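Local coordinates for NTF2 fold protein loop-helix-loop design NT-9 (Synthetic construct, PDB 6W90) that has no known natural role, being a de novo designed NTF2-fold protein, but holds a two-chain phospholipid in the pocket beneath its curved sheet, at residues E8-V13 against R74-D79; S66-V71 against I87-N92; F98-E103 against K110-Q115. All coordinates share one frame; numbering follows the deposited sequence. Where two conformers were deposited one is given.

All three contacts reach one curved sheet and border the same bound phospholipid. Contact 1 sets helix 6-22 on strand 70-79 by side-chain packing, while contacts 2 and 3 are antiparallel hairpin pairings held by backbone hydrogen bonds. Contact 3, centred about 7 Å from the centre of the chain, lies deepest; contact 2, about 15 Å out, is at the sheet's margin and is rich in exposed polar groups; contact 1 is intermediate. Contacts 1 and 2 share strand 70-79 and meet where V13 packs on I87. Contacts 2 and 3 join through the neighbouring strands 82-91 and 94-105, where I87 lies beside F98.

Contact 1: residues E8-V13 against R74-D79; sequences EIRKVV and RKVQVD. With 3PE (1,2-Distearoyl-sn-glycerophosphoethanolamine), chain B.
With chi1 at -69°, I9 sets CG1 anti to its carbonyl carbon and CG2 anti to its backbone N, which brings both branches down on the valines of strand 70-79. This is helix-on-sheet packing in an NTF2 fold: helix 6-22 lies against the outermost strand, and the short segments run at 127° with their axes 9.0 Å apart at closest approach. I9 CG2 meets V76 CG1 at 3.5 Å, the two side chains crossing at a slant, and I9 CG1 reaches V78 CG1 at 3.9 Å; both contacts hold for the I9 conformer given, the second also for one of two V78 conformers. Beta-branched residues suit such a seam because their branches start at CB and fill the gap between backbones without a long, mobile chain. R10 closes the more exposed flank. Its chain is extended until chi3 (-71°) bends it, laying one face of the guanidinium over V76 CG2, with NH2 4.3 Å from that methyl; NH1 is hydrogen-bonded to I73 O just before the strand segment. R74 and K75 together face E86 in a classic beta bulge, their CB atoms directed away from the helix. V13, one turn beyond I9, faces the lipid: its CG2 lies 3.5 Å from C3H and 3.6 Å from C3F of an acyl chain.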
# COMPACT_ATOMS: atom_id res chain seq x y z
N GLU A 8 6.48 -11.94 -10.14
CA GLU A 8 7.49 -11.22 -9.36
C GLU A 8 6.84 -10.15 -8.49
O GLU A 8 7.21 -10.01 -7.32
CB GLU A 8 8.54 -10.62 -10.31
CG GLU A 8 9.39 -11.70 -11.03
CD GLU A 8 10.25 -11.17 -12.18
OE1 GLU A 8 9.91 -10.11 -12.77
OE2 GLU A 8 11.27 -11.82 -12.50
N ILE A 9 5.89 -9.40 -9.04
CA ILE A 9 5.17 -8.41 -8.22
C ILE A 9 4.46 -9.09 -7.06
O ILE A 9 4.48 -8.61 -5.92
CB ILE A 9 4.17 -7.60 -9.07
CG1 ILE A 9 4.90 -6.67 -10.06
CG2 ILE A 9 3.20 -6.80 -8.16
CD1 ILE A 9 5.75 -5.56 -9.38
N ARG A 10 3.74 -10.17 -7.35
CA ARG A 10 3.03 -10.86 -6.28
C ARG A 10 3.97 -11.25 -5.16
O ARG A 10 3.65 -11.07 -3.97
CB ARG A 10 2.33 -12.08 -6.84
CG ARG A 10 1.43 -12.73 -5.87
CD ARG A 10 0.68 -13.89 -6.52
NE ARG A 10 -0.35 -13.43 -7.47
CZ ARG A 10 -1.64 -13.26 -7.16
NH1 ARG A 10 -2.05 -13.48 -5.92
NH2 ARG A 10 -2.50 -12.86 -8.09
N LYS A 11 5.16 -11.75 -5.50
CA LYS A 11 6.15 -12.12 -4.48
C LYS A 11 6.56 -10.92 -3.62
O LYS A 11 6.73 -11.05 -2.40
CB LYS A 11 7.39 -12.77 -5.11
CG LYS A 11 7.22 -14.23 -5.48
CD LYS A 11 8.48 -14.84 -6.14
CE LYS A 11 9.74 -14.79 -5.24
NZ LYS A 11 11.02 -15.31 -5.89
N VAL A 12 6.75 -9.75 -4.24
CA VAL A 12 7.15 -8.58 -3.46
C VAL A 12 6.03 -8.16 -2.53
O VAL A 12 6.26 -7.88 -1.35
CB VAL A 12 7.58 -7.42 -4.37
CG1 VAL A 12 7.81 -6.14 -3.54
CG2 VAL A 12 8.82 -7.86 -5.12
N VAL A 13 4.81 -8.09 -3.07
CA VAL A 13 3.67 -7.68 -2.26
C VAL A 13 3.52 -8.62 -1.08
O VAL A 13 3.33 -8.16 0.06
CB VAL A 13 2.40 -7.64 -3.11
CG1 VAL A 13 1.21 -7.31 -2.20
CG2 VAL A 13 2.48 -6.61 -4.21
N ARG A 74 -5.68 -10.72 -4.75
CA ARG A 74 -6.66 -11.24 -5.67
C ARG A 74 -6.37 -10.94 -7.13
O ARG A 74 -6.93 -11.62 -8.01
CB ARG A 74 -8.06 -10.68 -5.38
CG ARG A 74 -8.73 -11.18 -4.10
CD ARG A 74 -9.05 -12.67 -4.07
NE ARG A 74 -9.92 -13.06 -5.18
CZ ARG A 74 -11.25 -13.04 -5.15
NH1 ARG A 74 -11.89 -12.67 -4.05
NH2 ARG A 74 -11.94 -13.40 -6.22
N LYS A 75 -5.57 -9.91 -7.40
CA LYS A 75 -5.25 -9.52 -8.77
C LYS A 75 -3.90 -8.82 -8.79
O LYS A 75 -3.64 -7.94 -7.98
CB LYS A 75 -6.35 -8.60 -9.32
CG LYS A 75 -6.12 -8.03 -10.70
CD LYS A 75 -7.44 -7.46 -11.23
CE LYS A 75 -7.31 -6.02 -11.64
NZ LYS A 75 -6.77 -5.90 -13.04
N VAL A 76 -3.06 -9.21 -9.74
CA VAL A 76 -1.91 -8.40 -10.13
C VAL A 76 -1.93 -8.30 -11.65
O VAL A 76 -2.03 -9.31 -12.34
CB VAL A 76 -0.56 -8.98 -9.65
CG1 VAL A 76 0.60 -8.10 -10.16
CG2 VAL A 76 -0.50 -9.11 -8.13
N GLN A 77 -1.84 -7.07 -12.18
CA GLN A 77 -1.77 -6.81 -13.62
C GLN A 77 -0.65 -5.82 -13.90
O GLN A 77 -0.67 -4.72 -13.34
CB GLN A 77 -3.09 -6.24 -14.13
CG GLN A 77 -3.10 -5.83 -15.62
CD GLN A 77 -3.33 -7.01 -16.51
OE1 GLN A 77 -3.23 -8.16 -16.07
NE2 GLN A 77 -3.65 -6.75 -17.78
N VAL A 78 0.33 -6.21 -14.74
CA VAL A 78 1.45 -5.34 -15.06
C VAL A 78 1.33 -4.90 -16.51
O VAL A 78 0.82 -5.62 -17.37
CB VAL A 78 2.85 -5.94 -14.88
CG1 VAL A 78 3.07 -6.32 -13.46
CG2 VAL A 78 3.08 -7.12 -15.79
N ASP A 79 1.86 -3.71 -16.78
CA ASP A 79 1.86 -3.14 -18.12
C ASP A 79 3.04 -2.18 -18.16
O ASP A 79 2.94 -1.03 -17.69
CB ASP A 79 0.53 -2.47 -18.44
CG ASP A 79 0.25 -2.44 -19.90
OD1 ASP A 79 1.25 -2.49 -20.66
OD2 ASP A 79 -0.94 -2.37 -20.31
P 3PE B . -13.92 -1.25 0.61
N 3PE B . -13.71 1.39 -2.87
O11 3PE B . -12.40 -0.99 1.17
O12 3PE B . -14.08 -2.70 0.22
O13 3PE B . -14.12 -0.37 -0.78
O14 3PE B . -15.00 -0.79 1.59
C11 3PE B . -13.48 -0.81 -1.96
C12 3PE B . -13.99 -0.00 -3.14
C1 3PE B . -12.10 0.30 1.64
C2 3PE B . -10.72 0.34 2.31
C3 3PE B . -9.79 -0.49 1.42
O31 3PE B . -8.44 -0.26 1.72
O32 3PE B . -8.81 -1.29 3.68
C31 3PE B . -8.06 -0.69 3.00
C32 3PE B . -6.65 -0.38 3.49
C33 3PE B . -6.22 -1.24 4.68
C34 3PE B . -4.72 -1.46 4.52
C35 3PE B . -4.06 -1.92 5.82
C36 3PE B . -3.55 -3.35 5.63
C37 3PE B . -2.24 -3.40 4.83
C38 3PE B . -2.45 -3.40 3.31
C39 3PE B . -1.37 -4.20 2.58
C3A 3PE B . 0.00 -3.52 2.64
C3B 3PE B . 0.98 -4.12 1.62
C3C 3PE B . 1.13 -3.19 0.42
C3D 3PE B . 2.32 -3.58 -0.46
C3E 3PE B . 2.29 -2.75 -1.75
C3F 3PE B . 3.16 -3.40 -2.83
C3G 3PE B . 3.07 -2.61 -4.14
C3H 3PE B . 3.32 -3.46 -5.40
C3I 3PE B . 4.81 -3.73 -5.66
O21 3PE B . -10.29 1.67 2.39
O22 3PE B . -10.18 1.68 4.66
C21 3PE B . -10.11 2.30 3.64
C22 3PE B . -9.81 3.81 3.65
C23 3PE B . -8.38 4.15 4.10
C24 3PE B . -7.32 3.83 3.04
C25 3PE B . -5.89 4.02 3.57
C26 3PE B . -4.95 3.21 2.67
C27 3PE B . -3.51 3.15 3.19
C28 3PE B . -2.65 2.24 2.29
C29 3PE B . -2.09 2.91 1.02
C2A 3PE B . -1.00 2.04 0.36
C2B 3PE B . 0.42 2.49 0.67
C2C 3PE B . 1.44 1.38 0.38
C2D 3PE B . 2.62 1.53 1.34
C2E 3PE B . 3.77 0.59 1.01
C2F 3PE B . 3.55 -0.78 1.64

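Contact 2: residues S66-V71 against I87-N92; sequences SRYDRV and IELESN. With 3PE (1,2-Distearoyl-sn-glycerophosphoethanolamine), chain B.
L89 fits between Y68 and V71 like a wedge: its CB, CD2 and CD1 lie chiefly against Y68, V71 and the lipid. The CB sits over one face of the Y68 ring, 3.9 Å from the centroid in a CH-pi contact, while R67 CB lies over the opposite face. L89 CD2 nestles in the notch between the two methyls of V71, 3.7 Å from CG2, and L89 CD1 is turned to the lipid ester, 3.4 Å from O32. V71 in turn fills the hollow between L89 and I87: with CG1 anti to its backbone N (chi1 175°), that methyl touches I87 CG2 at 3.6 Å. Valine and leucine suit this face because helix 6-22 covers V71 and the lipid adjoins L89. Beside this apolar patch the backbone bulges. E90 O takes two donors, D69 N at 2.8 Å and R70 N at 3.2 Å, and E90 N returns a bond to R70 O at 2.9 Å. On the other face R70 and E90 lie side by side; their NE to OE1 ion pair is long at 3.8 Å, and R70 NE has a stronger partner in E72. D69 and R70 facing E90 together make a classic beta bulge, here in the hairpin of strands 70-79 and 82-91 at the margin of an NTF2-fold sheet, with Y68 and L89 lining the lipid pocket.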
# COMPACT_ATOMS: atom_id res chain seq x y z
N SER A 66 -3.97 -5.28 12.38
CA SER A 66 -4.51 -6.30 13.27
C SER A 66 -6.03 -6.40 13.14
O SER A 66 -6.62 -7.32 13.70
CB SER A 66 -4.08 -6.03 14.71
OG SER A 66 -4.21 -4.68 15.04
N ARG A 67 -6.65 -5.51 12.36
CA ARG A 67 -8.09 -5.57 12.20
C ARG A 67 -8.57 -6.77 11.39
O ARG A 67 -9.75 -7.05 11.42
CB ARG A 67 -8.63 -4.34 11.48
CG ARG A 67 -8.38 -3.06 12.22
CD ARG A 67 -8.94 -1.87 11.44
NE ARG A 67 -8.88 -0.63 12.23
CZ ARG A 67 -9.40 0.53 11.85
NH1 ARG A 67 -10.04 0.65 10.69
NH2 ARG A 67 -9.28 1.59 12.65
N TYR A 68 -7.70 -7.44 10.62
CA TYR A 68 -8.15 -8.43 9.65
C TYR A 68 -7.72 -9.85 9.98
O TYR A 68 -6.60 -10.07 10.42
CB TYR A 68 -7.63 -8.09 8.26
CG TYR A 68 -7.93 -6.69 7.93
CD1 TYR A 68 -9.22 -6.30 7.65
CD2 TYR A 68 -6.94 -5.73 7.98
CE1 TYR A 68 -9.50 -4.97 7.38
CE2 TYR A 68 -7.19 -4.43 7.70
CZ TYR A 68 -8.46 -4.04 7.41
OH TYR A 68 -8.70 -2.70 7.16
N ASP A 69 -8.62 -10.80 9.69
CA ASP A 69 -8.36 -12.21 9.88
C ASP A 69 -7.60 -12.84 8.72
O ASP A 69 -6.93 -13.86 8.89
CB ASP A 69 -9.67 -13.00 9.96
CG ASP A 69 -10.29 -12.94 11.28
OD1 ASP A 69 -9.57 -13.20 12.27
OD2 ASP A 69 -11.50 -12.66 11.33
N ARG A 70 -7.83 -12.32 7.51
CA ARG A 70 -7.33 -12.90 6.29
C ARG A 70 -6.96 -11.79 5.34
O ARG A 70 -7.70 -10.82 5.20
CB ARG A 70 -8.39 -13.73 5.59
CG ARG A 70 -8.04 -15.05 5.22
CD ARG A 70 -9.31 -15.69 4.70
NE ARG A 70 -8.94 -16.57 3.63
CZ ARG A 70 -8.80 -17.88 3.76
NH1 ARG A 70 -9.02 -18.48 4.93
NH2 ARG A 70 -8.42 -18.59 2.72
N VAL A 71 -5.84 -11.95 4.65
CA VAL A 71 -5.36 -10.98 3.67
C VAL A 71 -4.89 -11.81 2.48
O VAL A 71 -4.08 -12.72 2.66
CB VAL A 71 -4.23 -10.09 4.25
CG1 VAL A 71 -3.72 -9.22 3.16
CG2 VAL A 71 -4.73 -9.34 5.42
N ILE A 87 -5.97 -6.37 -3.23
CA ILE A 87 -5.81 -7.20 -2.05
C ILE A 87 -7.15 -7.25 -1.34
O ILE A 87 -7.80 -6.22 -1.15
CB ILE A 87 -4.72 -6.65 -1.12
CG1 ILE A 87 -3.36 -6.72 -1.82
CG2 ILE A 87 -4.67 -7.51 0.12
CD1 ILE A 87 -2.30 -5.99 -1.10
N GLU A 88 -7.57 -8.44 -0.97
CA GLU A 88 -8.81 -8.61 -0.23
C GLU A 88 -8.48 -8.84 1.23
O GLU A 88 -7.58 -9.61 1.57
CB GLU A 88 -9.56 -9.77 -0.87
CG GLU A 88 -10.85 -10.14 -0.30
CD GLU A 88 -11.36 -11.29 -1.13
OE1 GLU A 88 -11.75 -11.00 -2.28
OE2 GLU A 88 -11.30 -12.46 -0.65
N LEU A 89 -9.19 -8.12 2.09
CA LEU A 89 -9.01 -8.16 3.54
C LEU A 89 -10.33 -8.59 4.13
O LEU A 89 -11.38 -8.08 3.72
CB LEU A 89 -8.61 -6.79 4.06
CG LEU A 89 -7.56 -6.01 3.27
CD1 LEU A 89 -7.62 -4.51 3.63
CD2 LEU A 89 -6.29 -6.54 3.64
N GLU A 90 -10.30 -9.56 5.03
CA GLU A 90 -11.53 -10.10 5.54
C GLU A 90 -11.50 -10.16 7.06
O GLU A 90 -10.48 -10.46 7.67
CB GLU A 90 -11.78 -11.52 5.08
CG GLU A 90 -11.79 -11.77 3.62
CD GLU A 90 -12.19 -13.20 3.35
OE1 GLU A 90 -11.42 -13.91 2.66
OE2 GLU A 90 -13.25 -13.62 3.87
N SER A 91 -12.68 -9.95 7.64
CA SER A 91 -12.87 -10.16 9.06
C SER A 91 -14.33 -10.55 9.28
O SER A 91 -15.22 -9.76 8.96
CB SER A 91 -12.54 -8.90 9.85
OG SER A 91 -12.83 -9.08 11.22
N ASN A 92 -14.57 -11.74 9.79
CA ASN A 92 -15.90 -12.20 10.17
C ASN A 92 -17.00 -11.84 9.17
O ASN A 92 -18.00 -11.22 9.50
CB ASN A 92 -16.25 -11.66 11.56
CG ASN A 92 -17.46 -12.29 12.13
OD1 ASN A 92 -17.75 -13.48 11.92
ND2 ASN A 92 -18.22 -11.50 12.86
P 3PE B . -13.92 -1.25 0.61
N 3PE B . -13.71 1.39 -2.87
O11 3PE B . -12.40 -0.99 1.17
O12 3PE B . -14.08 -2.70 0.22
O13 3PE B . -14.12 -0.37 -0.78
O14 3PE B . -15.00 -0.79 1.59
C11 3PE B . -13.48 -0.81 -1.96
C12 3PE B . -13.99 -0.00 -3.14
C1 3PE B . -12.10 0.30 1.64
C2 3PE B . -10.72 0.34 2.31
C3 3PE B . -9.79 -0.49 1.42
O31 3PE B . -8.44 -0.26 1.72
O32 3PE B . -8.81 -1.29 3.68
C31 3PE B . -8.06 -0.69 3.00
C32 3PE B . -6.65 -0.38 3.49
C33 3PE B . -6.22 -1.24 4.68
C34 3PE B . -4.72 -1.46 4.52
C35 3PE B . -4.06 -1.92 5.82
C36 3PE B . -3.55 -3.35 5.63
C37 3PE B . -2.24 -3.40 4.83
C38 3PE B . -2.45 -3.40 3.31
C39 3PE B . -1.37 -4.20 2.58
C3A 3PE B . 0.00 -3.52 2.64
C3B 3PE B . 0.98 -4.12 1.62
C3C 3PE B . 1.13 -3.19 0.42
C3D 3PE B . 2.32 -3.58 -0.46
C3E 3PE B . 2.29 -2.75 -1.75
C3F 3PE B . 3.16 -3.40 -2.83
C3G 3PE B . 3.07 -2.61 -4.14
C3H 3PE B . 3.32 -3.46 -5.40
C3I 3PE B . 4.81 -3.73 -5.66
O21 3PE B . -10.29 1.67 2.39
O22 3PE B . -10.18 1.68 4.66
C21 3PE B . -10.11 2.30 3.64
C22 3PE B . -9.81 3.81 3.65
C23 3PE B . -8.38 4.15 4.10
C24 3PE B . -7.32 3.83 3.04
C25 3PE B . -5.89 4.02 3.57
C26 3PE B . -4.95 3.21 2.67
C27 3PE B . -3.51 3.15 3.19
C28 3PE B . -2.65 2.24 2.29
C29 3PE B . -2.09 2.91 1.02
C2A 3PE B . -1.00 2.04 0.36
C2B 3PE B . 0.42 2.49 0.67
C2C 3PE B . 1.44 1.38 0.38
C2D 3PE B . 2.62 1.53 1.34
C2E 3PE B . 3.77 0.59 1.01
C2F 3PE B . 3.55 -0.78 1.64
O HOH W 1 -12.94 -14.16 10.01

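Contact 3: residues F98-E103 against K110-Q115; sequences FEIEVE and KRIRQQ. With 3PE (1,2-Distearoyl-sn-glycerophosphoethanolamine), chain B.
E103 O receives two backbone donors: K110 N at 2.7 Å, almost in line with the carbonyl, and R111 N in a weak bond at 3.4 Å. K110 and R111 thus face one residue, a classic beta bulge near the turn of the hairpin of strands 94-105 and 108-114. Beyond it the antiparallel pairing is regular. E101 and R113 form a hydrogen-bonded pair, with E101 N to R113 O nearly straight at 174° and R113 N to E101 O at 2.8 Å. V102 and I112 form the non-hydrogen-bonded pair between this one and E103-R111, where E103 N bonds to R111 O. The face carrying I100, I112, F98 and Q114 turns to the lipid. I100 CG2 and I112 CG2 pack obliquely at 4.0 Å, and the delta methyl of I112 reaches an acyl chain. The F98 ring meets that chain edge-on, CZ lying 3.3 Å from C2A, its C-H rim suiting an alkyl neighbour. At another point of the same edge Q114 NE2 approaches F98 CD1 at 3.6 Å, the amide plane standing perpendicular to the ring. An extended side chain, CG anti to the backbone N at chi1 -176°, brings Q114 NE2 to the glycerol ester, with a weak bond to O31 at 3.3 Å, while OE1 lies beside an acyl chain. NE2 also donates to a water shared with E99 N. The opposite face is charged, with acids on one strand and arginines on the other: R111, and R113 in the conformer given, form salt bridges with E43, while E101 and E103 hydrogen-bond to H82, with R84 a second partner for E101. The chemistry implies a two-faced hairpin: apolar toward the acyl chains, ionic and hydrogen-bonded opposite, with Q114 where the lipid becomes polar.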
# COMPACT_ATOMS: atom_id res chain seq x y z
N PHE A 98 -8.70 -3.57 -1.15
CA PHE A 98 -7.64 -2.57 -1.22
C PHE A 98 -7.06 -2.67 -2.62
O PHE A 98 -6.40 -3.65 -2.95
CB PHE A 98 -6.61 -2.89 -0.14
CG PHE A 98 -5.39 -2.03 -0.16
CD1 PHE A 98 -5.48 -0.67 0.05
CD2 PHE A 98 -4.16 -2.58 -0.41
CE1 PHE A 98 -4.36 0.11 0.05
CE2 PHE A 98 -3.04 -1.78 -0.43
CZ PHE A 98 -3.15 -0.43 -0.18
N GLU A 99 -7.38 -1.70 -3.47
CA GLU A 99 -6.97 -1.75 -4.86
C GLU A 99 -6.10 -0.54 -5.16
O GLU A 99 -6.52 0.59 -4.88
CB GLU A 99 -8.15 -1.73 -5.83
CG GLU A 99 -7.67 -1.64 -7.29
CD GLU A 99 -8.75 -1.89 -8.35
OE1 GLU A 99 -9.95 -1.72 -8.03
OE2 GLU A 99 -8.38 -2.26 -9.49
N ILE A 100 -4.92 -0.76 -5.75
CA ILE A 100 -4.02 0.35 -6.00
C ILE A 100 -3.40 0.23 -7.37
O ILE A 100 -3.21 -0.87 -7.91
CB ILE A 100 -2.87 0.49 -4.96
CG1 ILE A 100 -2.03 -0.77 -4.86
CG2 ILE A 100 -3.47 0.94 -3.61
CD1 ILE A 100 -0.73 -0.56 -3.97
N GLU A 101 -3.13 1.38 -7.95
CA GLU A 101 -2.38 1.52 -9.17
C GLU A 101 -1.04 2.13 -8.82
O GLU A 101 -0.99 3.12 -8.10
CB GLU A 101 -3.05 2.49 -10.12
CG GLU A 101 -3.87 1.94 -11.19
CD GLU A 101 -4.41 3.09 -12.05
OE1 GLU A 101 -5.10 4.02 -11.52
OE2 GLU A 101 -4.13 3.10 -13.26
N VAL A 102 0.04 1.59 -9.39
CA VAL A 102 1.39 1.92 -8.99
C VAL A 102 2.20 2.22 -10.25
O VAL A 102 2.00 1.56 -11.28
CB VAL A 102 2.02 0.72 -8.26
CG1 VAL A 102 3.42 0.95 -7.96
CG2 VAL A 102 1.28 0.44 -6.98
N GLU A 103 3.10 3.20 -10.17
CA GLU A 103 4.16 3.42 -11.14
C GLU A 103 5.53 3.19 -10.51
O GLU A 103 5.82 3.76 -9.45
CB GLU A 103 4.12 4.85 -11.66
CG GLU A 103 2.99 5.13 -12.51
CD GLU A 103 3.32 4.89 -13.96
OE1 GLU A 103 4.28 5.51 -14.46
OE2 GLU A 103 2.61 4.10 -14.60
N LYS A 110 7.14 5.06 -7.43
CA LYS A 110 7.10 6.52 -7.54
C LYS A 110 5.71 7.11 -7.31
O LYS A 110 5.61 8.23 -6.81
CB LYS A 110 7.61 6.95 -8.91
CG LYS A 110 7.72 8.48 -9.08
CD LYS A 110 8.50 8.90 -10.32
CE LYS A 110 8.21 10.35 -10.71
NZ LYS A 110 9.08 10.77 -11.85
N ARG A 111 4.65 6.38 -7.67
CA ARG A 111 3.29 6.87 -7.50
C ARG A 111 2.41 5.70 -7.08
O ARG A 111 2.54 4.60 -7.63
CB ARG A 111 2.79 7.49 -8.83
CG ARG A 111 1.66 8.42 -8.70
CD ARG A 111 1.43 9.15 -10.01
NE ARG A 111 0.09 9.70 -9.93
CZ ARG A 111 -0.62 10.03 -10.99
NH1 ARG A 111 -0.09 9.89 -12.19
NH2 ARG A 111 -1.84 10.50 -10.83
N ILE A 112 1.48 5.95 -6.16
CA ILE A 112 0.42 5.03 -5.77
C ILE A 112 -0.86 5.82 -5.86
O ILE A 112 -0.91 6.96 -5.39
CB ILE A 112 0.57 4.47 -4.34
CG1 ILE A 112 1.83 3.63 -4.26
CG2 ILE A 112 -0.69 3.73 -3.94
CD1 ILE A 112 2.21 3.18 -2.89
N ARG A 113 -1.90 5.25 -6.45
CA ARG A 113 -3.20 5.90 -6.52
C ARG A 113 -4.26 4.91 -6.08
O ARG A 113 -4.30 3.79 -6.57
CB ARG A 113 -3.46 6.43 -7.95
CG ARG A 113 -4.58 7.46 -8.08
CD ARG A 113 -4.60 8.14 -9.49
NE ARG A 113 -4.19 9.55 -9.46
CZ ARG A 113 -4.92 10.58 -9.90
NH1 ARG A 113 -4.45 11.82 -9.81
NH2 ARG A 113 -6.11 10.38 -10.45
N GLN A 114 -5.09 5.31 -5.12
CA GLN A 114 -6.21 4.54 -4.61
C GLN A 114 -7.45 5.41 -4.72
O GLN A 114 -7.39 6.61 -4.43
CB GLN A 114 -5.94 4.13 -3.15
CG GLN A 114 -6.99 3.24 -2.53
CD GLN A 114 -6.81 2.96 -1.02
OE1 GLN A 114 -5.96 3.52 -0.34
NE2 GLN A 114 -7.66 2.10 -0.51
N GLN A 115 -8.58 4.83 -5.09
CA GLN A 115 -9.84 5.52 -4.98
C GLN A 115 -10.48 5.17 -3.64
O GLN A 115 -10.27 4.09 -3.08
CB GLN A 115 -10.77 5.19 -6.14
CG GLN A 115 -12.05 6.08 -6.20
CD GLN A 115 -11.81 7.61 -6.07
OE1 GLN A 115 -11.45 8.12 -4.99
NE2 GLN A 115 -12.07 8.34 -7.15
P 3PE B . -13.92 -1.25 0.61
N 3PE B . -13.71 1.39 -2.87
O11 3PE B . -12.40 -0.99 1.17
O12 3PE B . -14.08 -2.70 0.22
O13 3PE B . -14.12 -0.37 -0.78
O14 3PE B . -15.00 -0.79 1.59
C11 3PE B . -13.48 -0.81 -1.96
C12 3PE B . -13.99 -0.00 -3.14
C1 3PE B . -12.10 0.30 1.64
C2 3PE B . -10.72 0.34 2.31
C3 3PE B . -9.79 -0.49 1.42
O31 3PE B . -8.44 -0.26 1.72
O32 3PE B . -8.81 -1.29 3.68
C31 3PE B . -8.06 -0.69 3.00
C32 3PE B . -6.65 -0.38 3.49
C33 3PE B . -6.22 -1.24 4.68
C34 3PE B . -4.72 -1.46 4.52
C35 3PE B . -4.06 -1.92 5.82
C36 3PE B . -3.55 -3.35 5.63
C37 3PE B . -2.24 -3.40 4.83
C38 3PE B . -2.45 -3.40 3.31
C39 3PE B . -1.37 -4.20 2.58
C3A 3PE B . 0.00 -3.52 2.64
C3B 3PE B . 0.98 -4.12 1.62
C3C 3PE B . 1.13 -3.19 0.42
C3D 3PE B . 2.32 -3.58 -0.46
C3E 3PE B . 2.29 -2.75 -1.75
C3F 3PE B . 3.16 -3.40 -2.83
C3G 3PE B . 3.07 -2.61 -4.14
C3H 3PE B . 3.32 -3.46 -5.40
C3I 3PE B . 4.81 -3.73 -5.66
O21 3PE B . -10.29 1.67 2.39
O22 3PE B . -10.18 1.68 4.66
C21 3PE B . -10.11 2.30 3.64
C22 3PE B . -9.81 3.81 3.65
C23 3PE B . -8.38 4.15 4.10
C24 3PE B . -7.32 3.83 3.04
C25 3PE B . -5.89 4.02 3.57
C26 3PE B . -4.95 3.21 2.67
C27 3PE B . -3.51 3.15 3.19
C28 3PE B . -2.65 2.24 2.29
C29 3PE B . -2.09 2.91 1.02
C2A 3PE B . -1.00 2.04 0.36
C2B 3PE B . 0.42 2.49 0.67
C2C 3PE B . 1.44 1.38 0.38
C2D 3PE B . 2.62 1.53 1.34
C2E 3PE B . 3.77 0.59 1.01
C2F 3PE B . 3.55 -0.78 1.64
O HOH W 2 -9.24 0.14 -2.28
O HOH W 3 -8.67 2.13 -5.90